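Local coordinates for SorB (Sorangium cellulosum, PDB 6B2V), which carries a pyran synthase domain in module nine of the sorangicin pathway, a trans-acyltransferase polyketide assembly line that makes an antibiotic, at residues R33-A38 / E102-L107; P29-E34 / A71-E76; I218-I223 / V251-A256. One frame throughout, in Å; residues are numbered along the deposited sequence.

Contact 1: R33-A38 / E102-L107; sequences REVADA and ELRVVL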
loop_
_atom_site.group_PDB
_atom_site.type_symbol
_atom_site.label_atom_id
_atom_site.label_comp_id
_atom_site.label_asym_id
_atom_site.label_seq_id
_atom_site.Cartn_x
_atom_site.Cartn_y
_atom_site.Cartn_z
ATOM N N ARG A 33 3.645 -21.479 -0.365
ATOM C CA ARG A 33 3.604 -22.649 -1.230
ATOM C C ARG A 33 2.669 -22.437 -2.404
ATOM O O ARG A 33 1.790 -21.578 -2.372
ATOM C CB ARG A 33 3.323 -23.908 -0.405
ATOM C CG ARG A 33 1.944 -23.939 0.232
ATOM C CD ARG A 33 1.769 -25.166 1.113
ATOM N NE ARG A 33 0.431 -25.235 1.697
ATOM C CZ ARG A 33 0.061 -24.587 2.796
ATOM N NH1 ARG A 33 0.929 -23.815 3.437
ATOM N NH2 ARG A 33 -1.177 -24.708 3.255
ATOM N N GLU A 34 2.874 -23.234 -3.445
ATOM C CA GLU A 34 1.988 -23.227 -4.583
ATOM C C GLU A 34 0.933 -24.304 -4.315
ATOM O O GLU A 34 1.235 -25.333 -3.813
ATOM C CB GLU A 34 2.690 -23.421 -5.930
ATOM C CG GLU A 34 1.708 -23.389 -7.084
ATOM C CD GLU A 34 2.272 -23.104 -8.443
ATOM O OE1 GLU A 34 3.456 -22.956 -8.590
ATOM O OE2 GLU A 34 1.489 -23.010 -9.337
ATOM N N VAL A 35 -0.286 -24.008 -4.702
ATOM C CA VAL A 35 -1.396 -24.856 -4.469
ATOM C C VAL A 35 -2.121 -25.183 -5.766
ATOM O O VAL A 35 -2.173 -24.408 -6.650
ATOM C CB VAL A 35 -2.223 -24.163 -3.402
ATOM C CG1 VAL A 35 -3.642 -23.922 -3.736
ATOM C CG2 VAL A 35 -1.953 -24.739 -2.057
ATOM N N ALA A 36 -2.629 -26.395 -5.868
ATOM C CA ALA A 36 -3.253 -26.823 -7.100
ATOM C C ALA A 36 -4.550 -26.147 -7.472
ATOM O O ALA A 36 -5.361 -25.900 -6.647
ATOM C CB ALA A 36 -3.389 -28.331 -7.129
ATOM N N ASP A 37 -4.679 -25.863 -8.751
ATOM C CA ASP A 37 -5.811 -25.227 -9.368
ATOM C C ASP A 37 -5.940 -25.686 -10.829
ATOM O O ASP A 37 -5.053 -26.291 -11.386
ATOM C CB ASP A 37 -5.693 -23.713 -9.317
ATOM C CG ASP A 37 -6.999 -23.039 -9.065
ATOM O OD1 ASP A 37 -8.014 -23.685 -8.973
ATOM O OD2 ASP A 37 -7.025 -21.832 -8.938
ATOM N N ALA A 38 -6.990 -25.224 -11.478
ATOM C CA ALA A 38 -7.335 -25.617 -12.833
ATOM C C ALA A 38 -7.494 -24.533 -13.845
ATOM O O ALA A 38 -7.583 -23.402 -13.522
ATOM C CB ALA A 38 -8.651 -26.318 -12.775
ATOM N N GLU A 102 -4.933 -19.514 7.028
ATOM C CA GLU A 102 -4.342 -19.564 5.733
ATOM C C GLU A 102 -4.915 -18.474 4.852
ATOM O O GLU A 102 -6.036 -18.176 4.940
ATOM C CB GLU A 102 -4.623 -20.911 5.084
ATOM C CG GLU A 102 -4.099 -21.078 3.671
ATOM C CD GLU A 102 -4.708 -22.247 2.873
ATOM O OE1 GLU A 102 -5.835 -22.204 2.427
ATOM O OE2 GLU A 102 -4.031 -23.179 2.635
ATOM N N LEU A 103 -4.078 -17.880 4.033
ATOM C CA LEU A 103 -4.495 -16.904 3.049
ATOM C C LEU A 103 -4.084 -17.444 1.699
ATOM O O LEU A 103 -2.992 -17.899 1.565
ATOM C CB LEU A 103 -3.829 -15.563 3.307
ATOM C CG LEU A 103 -4.481 -14.324 2.783
ATOM C CD1 LEU A 103 -5.895 -14.179 3.222
ATOM C CD2 LEU A 103 -3.695 -13.133 3.255
ATOM N N ARG A 104 -4.980 -17.362 0.742
ATOM C CA ARG A 104 -4.736 -17.852 -0.594
ATOM C C ARG A 104 -4.917 -16.774 -1.616
ATOM O O ARG A 104 -5.739 -15.966 -1.443
ATOM C CB ARG A 104 -5.682 -19.010 -0.901
ATOM C CG ARG A 104 -5.446 -19.668 -2.231
ATOM C CD ARG A 104 -6.472 -20.733 -2.553
ATOM N NE ARG A 104 -6.611 -21.739 -1.515
ATOM C CZ ARG A 104 -7.648 -22.563 -1.453
ATOM N NH1 ARG A 104 -8.613 -22.458 -2.328
ATOM N NH2 ARG A 104 -7.748 -23.463 -0.513
ATOM N N VAL A 105 -4.067 -16.758 -2.627
ATOM C CA VAL A 105 -4.192 -15.810 -3.689
ATOM C C VAL A 105 -4.257 -16.583 -4.982
ATOM O O VAL A 105 -3.421 -17.369 -5.237
ATOM C CB VAL A 105 -3.050 -14.769 -3.683
ATOM C CG1 VAL A 105 -1.709 -15.415 -3.755
ATOM C CG2 VAL A 105 -3.204 -13.790 -4.804
ATOM N N VAL A 106 -5.267 -16.313 -5.774
ATOM C CA VAL A 106 -5.482 -16.967 -7.044
ATOM C C VAL A 106 -5.264 -15.987 -8.193
ATOM O O VAL A 106 -5.776 -14.925 -8.185
ATOM C CB VAL A 106 -6.920 -17.512 -7.112
ATOM C CG1 VAL A 106 -7.207 -18.191 -8.439
ATOM C CG2 VAL A 106 -7.147 -18.487 -6.014
ATOM N N LEU A 107 -4.492 -16.401 -9.178
ATOM C CA LEU A 107 -4.194 -15.602 -10.330
ATOM C C LEU A 107 -4.869 -16.189 -11.540
ATOM O O LEU A 107 -4.761 -17.327 -11.739
ATOM C CB LEU A 107 -2.707 -15.623 -10.586
ATOM C CG LEU A 107 -1.800 -15.201 -9.440
ATOM C CD1 LEU A 107 -0.338 -15.304 -9.863
ATOM C CD2 LEU A 107 -2.133 -13.778 -9.057
#
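Arg33 and Glu102 meet across the surface with their side chains at about a right angle, and the guanidinium and carboxylate planes are turned 45° against each other. Arg33 NH2 approaches Glu102 OE2 obliquely at 3.3 Å, a weak salt bridge rather than a flat two-pronged pairing. Glu102 runs out extended, its CG anti to the backbone N (chi1 178°), which brings the carboxylate up to the arginine. Its other oxygen, OE1, lies 3.7 Å from Arg104 NH2, a long salt bridge along the same strand, so that one carboxylate joins two arginines in a small network. Beside it Val35 presents CG1 obliquely to the Arg104 guanidinium, 4.3 Å from NE. Farther along, Asp37 and Val106 also cross nearly at right angles, with Asp37 OD2 3.7 Å from Val106 CG1; the charge of Asp37 is answered by a salt bridge to Arg41. The Val35 and Arg104 CA atoms stay 8.7 Å apart because strand 41-48 runs between the two segments, bonded through its backbone to both. These contacts lie on the face of the antiparallel sheet turned away from helix 64-77, which Leu103 and Val105 face, at the rim of the probable N-terminal hotdog fold.

Contact 2: P29-E34 / A71-E76; sequences PLVHRE and ARAAAE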
loop_
_atom_site.group_PDB
_atom_site.type_symbol
_atom_site.label_atom_id
_atom_site.label_comp_id
_atom_site.label_asym_id
_atom_site.label_seq_id
_atom_site.Cartn_x
_atom_site.Cartn_y
_atom_site.Cartn_z
ATOM N N PRO A 29 7.899 -13.837 2.801
ATOM C CA PRO A 29 7.107 -13.932 4.023
ATOM C C PRO A 29 5.610 -14.140 3.790
ATOM O O PRO A 29 4.936 -14.587 4.647
ATOM C CB PRO A 29 7.330 -12.590 4.689
ATOM C CG PRO A 29 8.659 -12.175 4.197
ATOM C CD PRO A 29 8.720 -12.618 2.797
ATOM N N LEU A 30 5.139 -13.711 2.649
ATOM C CA LEU A 30 3.710 -13.803 2.368
ATOM C C LEU A 30 3.272 -14.883 1.400
ATOM O O LEU A 30 2.129 -15.018 1.145
ATOM C CB LEU A 30 3.149 -12.442 1.946
ATOM C CG LEU A 30 3.562 -11.228 2.767
ATOM C CD1 LEU A 30 3.040 -9.993 2.086
ATOM C CD2 LEU A 30 3.064 -11.288 4.193
ATOM N N VAL A 31 4.204 -15.582 0.804
ATOM C CA VAL A 31 3.886 -16.639 -0.107
ATOM C C VAL A 31 4.685 -17.869 0.249
ATOM O O VAL A 31 5.819 -17.912 -0.009
ATOM C CB VAL A 31 4.261 -16.229 -1.519
ATOM C CG1 VAL A 31 3.953 -17.334 -2.480
ATOM C CG2 VAL A 31 3.534 -14.970 -1.897
ATOM N N HIS A 32 4.048 -18.851 0.858
ATOM C CA HIS A 32 4.752 -20.047 1.276
ATOM C C HIS A 32 4.733 -21.259 0.357
ATOM O O HIS A 32 5.667 -21.996 0.328
ATOM C CB HIS A 32 4.288 -20.452 2.657
ATOM C CG HIS A 32 4.379 -19.369 3.676
ATOM N ND1 HIS A 32 3.738 -19.426 4.882
ATOM C CD2 HIS A 32 5.059 -18.208 3.671
ATOM C CE1 HIS A 32 4.004 -18.340 5.570
ATOM N NE2 HIS A 32 4.805 -17.581 4.853
ATOM N N ARG A 33 3.645 -21.479 -0.365
ATOM C CA ARG A 33 3.604 -22.649 -1.230
ATOM C C ARG A 33 2.669 -22.437 -2.404
ATOM O O ARG A 33 1.790 -21.578 -2.372
ATOM C CB ARG A 33 3.323 -23.908 -0.405
ATOM C CG ARG A 33 1.944 -23.939 0.232
ATOM C CD ARG A 33 1.769 -25.166 1.113
ATOM N NE ARG A 33 0.431 -25.235 1.697
ATOM C CZ ARG A 33 0.061 -24.587 2.796
ATOM N NH1 ARG A 33 0.929 -23.815 3.437
ATOM N NH2 ARG A 33 -1.177 -24.708 3.255
ATOM N N GLU A 34 2.874 -23.234 -3.445
ATOM C CA GLU A 34 1.988 -23.227 -4.583
ATOM C C GLU A 34 0.933 -24.304 -4.315
ATOM O O GLU A 34 1.235 -25.333 -3.813
ATOM C CB GLU A 34 2.690 -23.421 -5.930
ATOM C CG GLU A 34 1.708 -23.389 -7.084
ATOM C CD GLU A 34 2.272 -23.104 -8.443
ATOM O OE1 GLU A 34 3.456 -22.956 -8.590
ATOM O OE2 GLU A 34 1.489 -23.010 -9.337
ATOM N N ALA A 71 0.221 -10.329 -3.705
ATOM C CA ALA A 71 -0.140 -10.583 -5.063
ATOM C C ALA A 71 1.056 -10.467 -6.007
ATOM O O ALA A 71 1.227 -11.273 -6.838
ATOM C CB ALA A 71 -1.219 -9.638 -5.496
ATOM N N ARG A 72 1.853 -9.438 -5.827
ATOM C CA ARG A 72 3.045 -9.264 -6.623
ATOM C C ARG A 72 4.025 -10.405 -6.400
ATOM O O ARG A 72 4.575 -10.909 -7.326
ATOM C CB ARG A 72 3.736 -7.945 -6.263
ATOM C CG ARG A 72 5.004 -7.604 -7.052
ATOM C CD ARG A 72 5.977 -6.775 -6.198
ATOM N NE ARG A 72 6.498 -7.452 -5.037
ATOM C CZ ARG A 72 7.361 -8.442 -5.063
ATOM N NH1 ARG A 72 7.831 -8.871 -6.201
ATOM N NH2 ARG A 72 7.768 -8.983 -3.965
ATOM N N ALA A 73 4.235 -10.782 -5.150
ATOM C CA ALA A 73 5.145 -11.858 -4.842
ATOM C C ALA A 73 4.668 -13.168 -5.461
ATOM O O ALA A 73 5.455 -13.933 -5.932
ATOM C CB ALA A 73 5.318 -11.982 -3.369
ATOM N N ALA A 74 3.376 -13.412 -5.441
ATOM C CA ALA A 74 2.844 -14.631 -6.038
ATOM C C ALA A 74 3.062 -14.656 -7.545
ATOM O O ALA A 74 3.361 -15.661 -8.103
ATOM C CB ALA A 74 1.378 -14.822 -5.687
ATOM N N ALA A 75 2.855 -13.532 -8.184
ATOM C CA ALA A 75 3.088 -13.427 -9.591
ATOM C C ALA A 75 4.572 -13.635 -9.909
ATOM O O ALA A 75 4.877 -14.242 -10.894
ATOM C CB ALA A 75 2.600 -12.102 -10.119
ATOM N N GLU A 76 5.464 -13.108 -9.068
ATOM C CA GLU A 76 6.914 -13.286 -9.251
ATOM C C GLU A 76 7.249 -14.749 -9.113
ATOM O O GLU A 76 8.078 -15.242 -9.805
ATOM C CB GLU A 76 7.773 -12.428 -8.296
ATOM C CG GLU A 76 9.211 -12.290 -8.704
ATOM C CD GLU A 76 9.955 -11.154 -8.032
ATOM O OE1 GLU A 76 10.712 -10.474 -8.705
ATOM O OE2 GLU A 76 9.800 -10.982 -6.854
#
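Arg72 NH1 donates to Glu76 OE2 at 3.0 Å, a salt bridge one helical turn long on the helix that Val31 packs against. The N-H points nearly straight at its acceptor, 162°, and the oxygen lies in the guanidinium plane, yet it is met from above the carboxylate plane. A second carboxylate, that of Glu69, pairs with Arg72 NH2, so acidic groups before and after it in the helix should hold the guanidinium in place. The helix, 64-77, corresponds to the central helix that the antiparallel sheet wraps in a hotdog fold, here the probable N-terminal one. Segment 29-34 passes it as a loop that is just turning into the edge strand. Two alanines in the helix let this loop come close: the CA atoms of Val31 and Ala74 are nearest neighbours at 6.3 Å. Contact across the segments is apolar and rests on Val31, whose CB faces the helix. Leu30 alongside packs on Glu69 and Met70 of the same helix and on Phe48 of the sheet, while Ala74 also touches Phe44. On the outer side, the loop is tied to itself by a bond from His32 NE2 to Pro29 O, 3.0 Å long and bent to 139°, the donor standing well above the carbonyl plane. His32 and the following Arg33 both face Ala45, a classic beta bulge where the chain joins strand 41-48. Val31 CG1 is anti to the backbone N (chi1 179°), leaving CG2 beside that N as the branch directed at the helix; CG2 lies 3.8 Å from Ala73 CB, 3.9 Å from Ala74 N and 4.4 Å from Ala74 CB.

Contact 3: I218-I223 / V251-A256; sequences IFLSLI and VHARRA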
loop_
_atom_site.group_PDB
_atom_site.type_symbol
_atom_site.label_atom_id
_atom_site.label_comp_id
_atom_site.label_asym_id
_atom_site.label_seq_id
_atom_site.Cartn_x
_atom_site.Cartn_y
_atom_site.Cartn_z
ATOM N N ILE A 218 -3.945 9.255 3.940
ATOM C CA ILE A 218 -5.063 9.055 4.816
ATOM C C ILE A 218 -5.238 10.243 5.772
ATOM O O ILE A 218 -6.305 10.697 5.973
ATOM C CB ILE A 218 -4.937 7.743 5.568
ATOM C CG1 ILE A 218 -5.078 6.609 4.602
ATOM C CG2 ILE A 218 -5.973 7.655 6.669
ATOM C CD1 ILE A 218 -4.549 5.310 5.116
ATOM N N PHE A 219 -4.130 10.761 6.262
ATOM C CA PHE A 219 -4.170 11.923 7.106
ATOM C C PHE A 219 -4.818 13.094 6.339
ATOM O O PHE A 219 -5.646 13.761 6.856
ATOM C CB PHE A 219 -2.725 12.239 7.586
ATOM C CG PHE A 219 -2.578 13.539 8.291
ATOM C CD1 PHE A 219 -2.342 14.658 7.589
ATOM C CD2 PHE A 219 -2.710 13.613 9.625
ATOM C CE1 PHE A 219 -2.232 15.867 8.205
ATOM C CE2 PHE A 219 -2.578 14.822 10.271
ATOM C CZ PHE A 219 -2.345 15.937 9.554
ATOM N N LEU A 220 -4.460 13.279 5.090
ATOM C CA LEU A 220 -5.036 14.316 4.284
ATOM C C LEU A 220 -6.552 14.124 4.100
ATOM O O LEU A 220 -7.294 15.035 4.146
ATOM C CB LEU A 220 -4.341 14.374 2.928
ATOM C CG LEU A 220 -4.281 15.617 2.121
ATOM C CD1 LEU A 220 -3.868 16.801 2.969
ATOM C CD2 LEU A 220 -3.254 15.361 1.048
ATOM N N SER A 221 -6.958 12.871 3.913
ATOM C CA SER A 221 -8.366 12.547 3.726
ATOM C C SER A 221 -9.134 12.968 4.943
ATOM O O SER A 221 -10.144 13.516 4.822
ATOM C CB SER A 221 -8.557 11.025 3.474
ATOM O OG SER A 221 -9.888 10.674 3.153
ATOM N N LEU A 222 -8.599 12.683 6.103
ATOM C CA LEU A 222 -9.229 13.083 7.360
ATOM C C LEU A 222 -9.306 14.601 7.562
ATOM O O LEU A 222 -10.336 15.136 7.843
ATOM C CB LEU A 222 -8.525 12.430 8.542
ATOM C CG LEU A 222 -8.707 10.918 8.583
ATOM C CD1 LEU A 222 -7.799 10.372 9.655
ATOM C CD2 LEU A 222 -10.118 10.544 8.876
ATOM N N ILE A 223 -8.101 15.236 7.228
ATOM C CA ILE A 223 -8.271 16.630 7.603
ATOM C C ILE A 223 -9.076 17.399 6.559
ATOM O O ILE A 223 -9.930 18.213 6.907
ATOM C CB ILE A 223 -6.914 17.330 7.806
ATOM C CG1 ILE A 223 -6.113 17.328 6.503
ATOM C CG2 ILE A 223 -6.129 16.655 8.921
ATOM C CD1 ILE A 223 -6.177 18.637 5.745
ATOM N N VAL A 251 7.378 11.345 1.066
ATOM C CA VAL A 251 6.078 10.895 0.610
ATOM C C VAL A 251 5.283 12.195 0.317
ATOM O O VAL A 251 5.186 13.012 1.139
ATOM C CB VAL A 251 5.381 10.059 1.670
ATOM C CG1 VAL A 251 3.965 9.735 1.267
ATOM C CG2 VAL A 251 6.104 8.763 1.904
ATOM N N HIS A 252 4.750 12.281 -0.888
ATOM C CA HIS A 252 4.005 13.405 -1.405
ATOM C C HIS A 252 2.611 12.962 -1.782
ATOM O O HIS A 252 2.442 12.307 -2.707
ATOM C CB HIS A 252 4.709 13.955 -2.635
ATOM C CG HIS A 252 4.055 15.172 -3.217
ATOM N ND1 HIS A 252 3.970 15.404 -4.566
ATOM C CD2 HIS A 252 3.423 16.202 -2.621
ATOM C CE1 HIS A 252 3.318 16.530 -4.764
ATOM N NE2 HIS A 252 3.016 17.055 -3.594
ATOM N N ALA A 253 1.657 13.428 -1.001
ATOM C CA ALA A 253 0.250 13.138 -1.164
ATOM C C ALA A 253 -0.573 14.380 -1.446
ATOM O O ALA A 253 -0.344 15.398 -0.907
ATOM C CB ALA A 253 -0.295 12.567 0.138
ATOM N N ARG A 254 -1.842 14.206 -1.993
ATOM C CA ARG A 254 -2.458 15.268 -2.744
ATOM C C ARG A 254 -3.755 14.756 -3.355
ATOM O O ARG A 254 -3.937 13.629 -3.561
ATOM C CB ARG A 254 -1.517 15.800 -3.871
ATOM C CG ARG A 254 -1.162 14.797 -4.923
ATOM C CD ARG A 254 -0.163 15.335 -5.950
ATOM N NE ARG A 254 0.105 14.336 -6.967
ATOM C CZ ARG A 254 0.969 13.365 -6.833
ATOM N NH1 ARG A 254 1.102 12.466 -7.795
ATOM N NH2 ARG A 254 1.657 13.280 -5.729
ATOM N N ARG A 255 -4.761 15.603 -3.016
ATOM C CA ARG A 255 -6.070 15.275 -3.495
ATOM C C ARG A 255 -5.937 15.078 -5.006
ATOM O O ARG A 255 -5.312 15.840 -5.649
ATOM C CB ARG A 255 -7.084 16.374 -3.118
ATOM C CG ARG A 255 -8.541 16.151 -3.512
ATOM C CD ARG A 255 -9.217 15.034 -2.750
ATOM N NE ARG A 255 -10.674 14.967 -2.937
ATOM C CZ ARG A 255 -11.543 15.674 -2.259
ATOM N NH1 ARG A 255 -12.812 15.548 -2.529
ATOM N NH2 ARG A 255 -11.175 16.516 -1.333
ATOM N N ALA A 256 -6.600 14.053 -5.519
ATOM C CA ALA A 256 -6.595 13.762 -6.921
ATOM C C ALA A 256 -7.430 14.766 -7.693
ATOM O O ALA A 256 -8.170 15.501 -7.153
ATOM C CB ALA A 256 -7.110 12.367 -7.155
#
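The Phe219 ring, one residue before the Leu220 that touches the strand, carries Ile223 CG2 on one face, 3.9 Å above the plane and displaced toward the rim, and makes a T-shaped (edge-to-face) pair with His183. Across the contact the flat group that matters is the peptide between Ala253 and Arg254. Leu220 CD2 approaches it at a slant, 3.5 Å from Ala253 O and equally 3.5 Å from Arg254 N, and reaches the methyl Ala253 CB at 4.2 Å. Leu220 CG stands roughly anti to the backbone N, pulled round to a chi1 of -154°, and chi2 of 47° turns CD1 back toward CA, leaving CD2 extended, anti to CA, as the branch reaching the strand. In the probable C-terminal hotdog fold helix 207-225 packs on the sheet at strand 250-255; the axes of 218-223 and 251-255 approach to 8.5 Å and cross at -33°. Ala253 also meets Ala217 of this helix, so the small side chain takes contacts from two helical residues. Arg254 directs its CB away from the helix. Arg255, at the strand's end, salt-bridges Asp259 through NH1 and hydrogen-bonds Gln224 through NH2, a polar link from strand to helix beyond Leu220.

In the fold
Contacts 1 and 2 are neighbours, with centres 9 Å apart. They share Arg33 and Glu34, and both use the chain around edge strand 33-35, contact 2 through the loop leading into it; contact 1 lies on the outside of the sheet, contact 2 on its helix side. They touch directly, Val105 CG1 packing on Ala74 CB at 3.7 Å, where strand 101-110 meets helix 64-77. Contact 3 comes later and lies on the opposite side of the chain's centre, about 35 Å from contact 1 and 30 Å from contact 2, centre to centre. The first two lie in the predicted N-terminal hotdog fold, the third in the predicted C-terminal one, the halves of this dehydratase-like domain's double hotdog.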